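Long-range contact in A49 (PDB 4D5R), which inhibits host NF-kappa-B activation by interacting with host BTRC, thereby diminishing ubiquitination of NF-kappa-B inhibitor alpha and keeping p65 in the cytoplasm: residues A[15-20]-A[137-142]. Sequence-based numbering, arbitrary orientation.
Sequences SISQLV and ENILQL
I139 and L140, neighbours on helix 132-151, reach to either side of S17 on helix 9-23. The two helices run antiparallel, at 172° between the short segments, with axes 9.2 Å apart. The small S17 side chain is consistent with the close approach at this point, where the CA atoms of S17 and L140 lie 5.9 Å apart. CD2 of L140 comes up against the S17 backbone, 3.7 Å from S17 O, and lies 4.1 Å from S17 CB. The same methyl meets the amide end of Q18, with NE2 of Q18 3.9 Å from L140 CD2; the bend of the glutamine chain at chi2 (-74°) turns its amide back toward the leucine, and the two side chains cross at about a right angle on the exposed edge of the contact. On the buried edge, I139 extends CG1 anti to its backbone N (chi1 -176°), placing this methylene 3.9 Å from V20 CG1 and 4.1 Å from S17 OG. The branch methyl CG2 of I139 sits instead against S17 O. Helix 49-61 adjoins this side, where F53 touches both S17 and I139. S17 OG hydrogen-bonds to L13 O, one turn earlier in its own helix, so the buried hydroxyl is satisfied there while it lies beside I139 CG1. Within this all-helical protein, the contact packs an N-terminal helix against the C-terminal one. Its chemistry is one aliphatic pair, V20 with I139, plus hydrocarbon groups laid against polar atoms of S17 and Q18, so attraction between the two segments probably comes from apolar burial and dispersion, the S17 hydroxyl contributing little across the gap.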
loop_
_atom_site.group_PDB
_atom_site.type_symbol
_atom_site.label_atom_id
_atom_site.label_comp_id
_atom_site.label_asym_id
_atom_site.label_seq_id
_atom_site.Cartn_x
_atom_site.Cartn_y
_atom_site.Cartn_z
ATOM N N SER A 15 -14.296 9.332 -0.559
ATOM C CA SER A 15 -14.343 9.679 -1.995
ATOM C C SER A 15 -13.387 8.887 -2.798
ATOM O O SER A 15 -13.707 8.404 -3.877
ATOM C CB SER A 15 -14.060 11.148 -2.260
ATOM O OG SER A 15 -14.984 11.983 -1.555
ATOM N N ILE A 16 -12.182 8.720 -2.303
ATOM C CA ILE A 16 -11.197 7.955 -3.106
ATOM C C ILE A 16 -11.554 6.463 -3.195
ATOM O O ILE A 16 -11.350 5.853 -4.253
ATOM C CB ILE A 16 -9.757 8.196 -2.609
ATOM C CG1 ILE A 16 -8.722 7.817 -3.703
ATOM C CG2 ILE A 16 -9.465 7.417 -1.336
ATOM C CD1 ILE A 16 -8.696 8.781 -4.896
ATOM N N SER A 17 -12.133 5.892 -2.131
ATOM C CA SER A 17 -12.607 4.499 -2.158
ATOM C C SER A 17 -13.748 4.269 -3.198
ATOM O O SER A 17 -13.737 3.257 -3.939
ATOM C CB SER A 17 -13.036 4.079 -0.743
ATOM O OG SER A 17 -11.870 3.956 0.080
ATOM N N GLN A 18 -14.646 5.245 -3.320
ATOM C CA GLN A 18 -15.682 5.261 -4.444
ATOM C C GLN A 18 -15.046 5.362 -5.837
ATOM O O GLN A 18 -15.360 4.591 -6.725
ATOM C CB GLN A 18 -16.664 6.390 -4.305
ATOM C CG GLN A 18 -17.458 6.313 -3.031
ATOM C CD GLN A 18 -18.516 5.236 -3.044
ATOM O OE1 GLN A 18 -18.952 4.754 -4.103
ATOM N NE2 GLN A 18 -18.940 4.840 -1.854
ATOM N N LEU A 19 -14.054 6.230 -6.010
ATOM C CA LEU A 19 -13.298 6.254 -7.274
ATOM C C LEU A 19 -12.587 4.955 -7.618
ATOM O O LEU A 19 -12.528 4.547 -8.809
ATOM C CB LEU A 19 -12.255 7.408 -7.255
ATOM C CG LEU A 19 -11.657 7.783 -8.611
ATOM C CD1 LEU A 19 -12.750 8.223 -9.571
ATOM C CD2 LEU A 19 -10.588 8.867 -8.507
ATOM N N VAL A 20 -11.969 4.326 -6.605
ATOM C CA VAL A 20 -11.323 3.045 -6.817
ATOM C C VAL A 20 -12.343 2.069 -7.431
ATOM O O VAL A 20 -12.085 1.471 -8.447
ATOM C CB VAL A 20 -10.666 2.424 -5.517
ATOM C CG1 VAL A 20 -10.261 0.970 -5.711
ATOM C CG2 VAL A 20 -9.445 3.213 -5.022
ATOM N N GLU A 137 -13.944 -6.418 -3.834
ATOM C CA GLU A 137 -14.757 -7.046 -2.816
ATOM C C GLU A 137 -14.724 -6.332 -1.453
ATOM O O GLU A 137 -15.731 -6.356 -0.720
ATOM C CB GLU A 137 -14.409 -8.543 -2.662
ATOM C CG GLU A 137 -15.411 -9.373 -1.813
ATOM C CD GLU A 137 -15.329 -10.868 -2.052
ATOM O OE1 GLU A 137 -14.524 -11.349 -2.890
ATOM O OE2 GLU A 137 -16.127 -11.621 -1.438
ATOM N N ASN A 138 -13.656 -5.616 -1.159
ATOM C CA ASN A 138 -13.411 -5.119 0.206
ATOM C C ASN A 138 -13.035 -3.650 0.381
ATOM O O ASN A 138 -12.911 -3.214 1.526
ATOM C CB ASN A 138 -12.250 -5.974 0.805
ATOM C CG ASN A 138 -12.624 -7.439 0.922
ATOM O OD1 ASN A 138 -13.470 -7.795 1.758
ATOM N ND2 ASN A 138 -12.048 -8.287 0.077
ATOM N N ILE A 139 -12.829 -2.899 -0.712
ATOM C CA ILE A 139 -12.271 -1.540 -0.614
ATOM C C ILE A 139 -13.235 -0.641 0.189
ATOM O O ILE A 139 -12.811 0.125 1.073
ATOM C CB ILE A 139 -11.895 -0.944 -2.014
ATOM C CG1 ILE A 139 -11.214 0.426 -1.931
ATOM C CG2 ILE A 139 -13.063 -0.670 -2.905
ATOM C CD1 ILE A 139 -9.827 0.417 -1.507
ATOM N N LEU A 140 -14.562 -0.732 -0.086
ATOM C CA LEU A 140 -15.469 0.116 0.637
ATOM C C LEU A 140 -15.482 -0.159 2.120
ATOM O O LEU A 140 -15.461 0.803 2.935
ATOM C CB LEU A 140 -16.921 0.059 0.051
ATOM C CG LEU A 140 -17.029 0.546 -1.410
ATOM C CD1 LEU A 140 -18.537 0.618 -1.822
ATOM C CD2 LEU A 140 -16.344 1.891 -1.679
ATOM N N GLN A 141 -15.583 -1.428 2.502
ATOM C CA GLN A 141 -15.538 -1.774 3.927
ATOM C C GLN A 141 -14.233 -1.350 4.642
ATOM O O GLN A 141 -14.261 -0.905 5.789
ATOM C CB GLN A 141 -15.711 -3.272 4.131
ATOM C CG GLN A 141 -15.873 -3.718 5.590
ATOM C CD GLN A 141 -17.048 -3.044 6.344
ATOM O OE1 GLN A 141 -18.207 -3.113 5.923
ATOM N NE2 GLN A 141 -16.742 -2.387 7.473
ATOM N N LEU A 142 -13.111 -1.610 3.984
ATOM C CA LEU A 142 -11.814 -1.235 4.498
ATOM C C LEU A 142 -11.734 0.261 4.751
ATOM O O LEU A 142 -11.347 0.668 5.851
ATOM C CB LEU A 142 -10.731 -1.640 3.550
ATOM C CG LEU A 142 -9.334 -1.278 4.073
ATOM C CD1 LEU A 142 -9.124 -1.935 5.454
ATOM C CD2 LEU A 142 -8.263 -1.662 3.078
#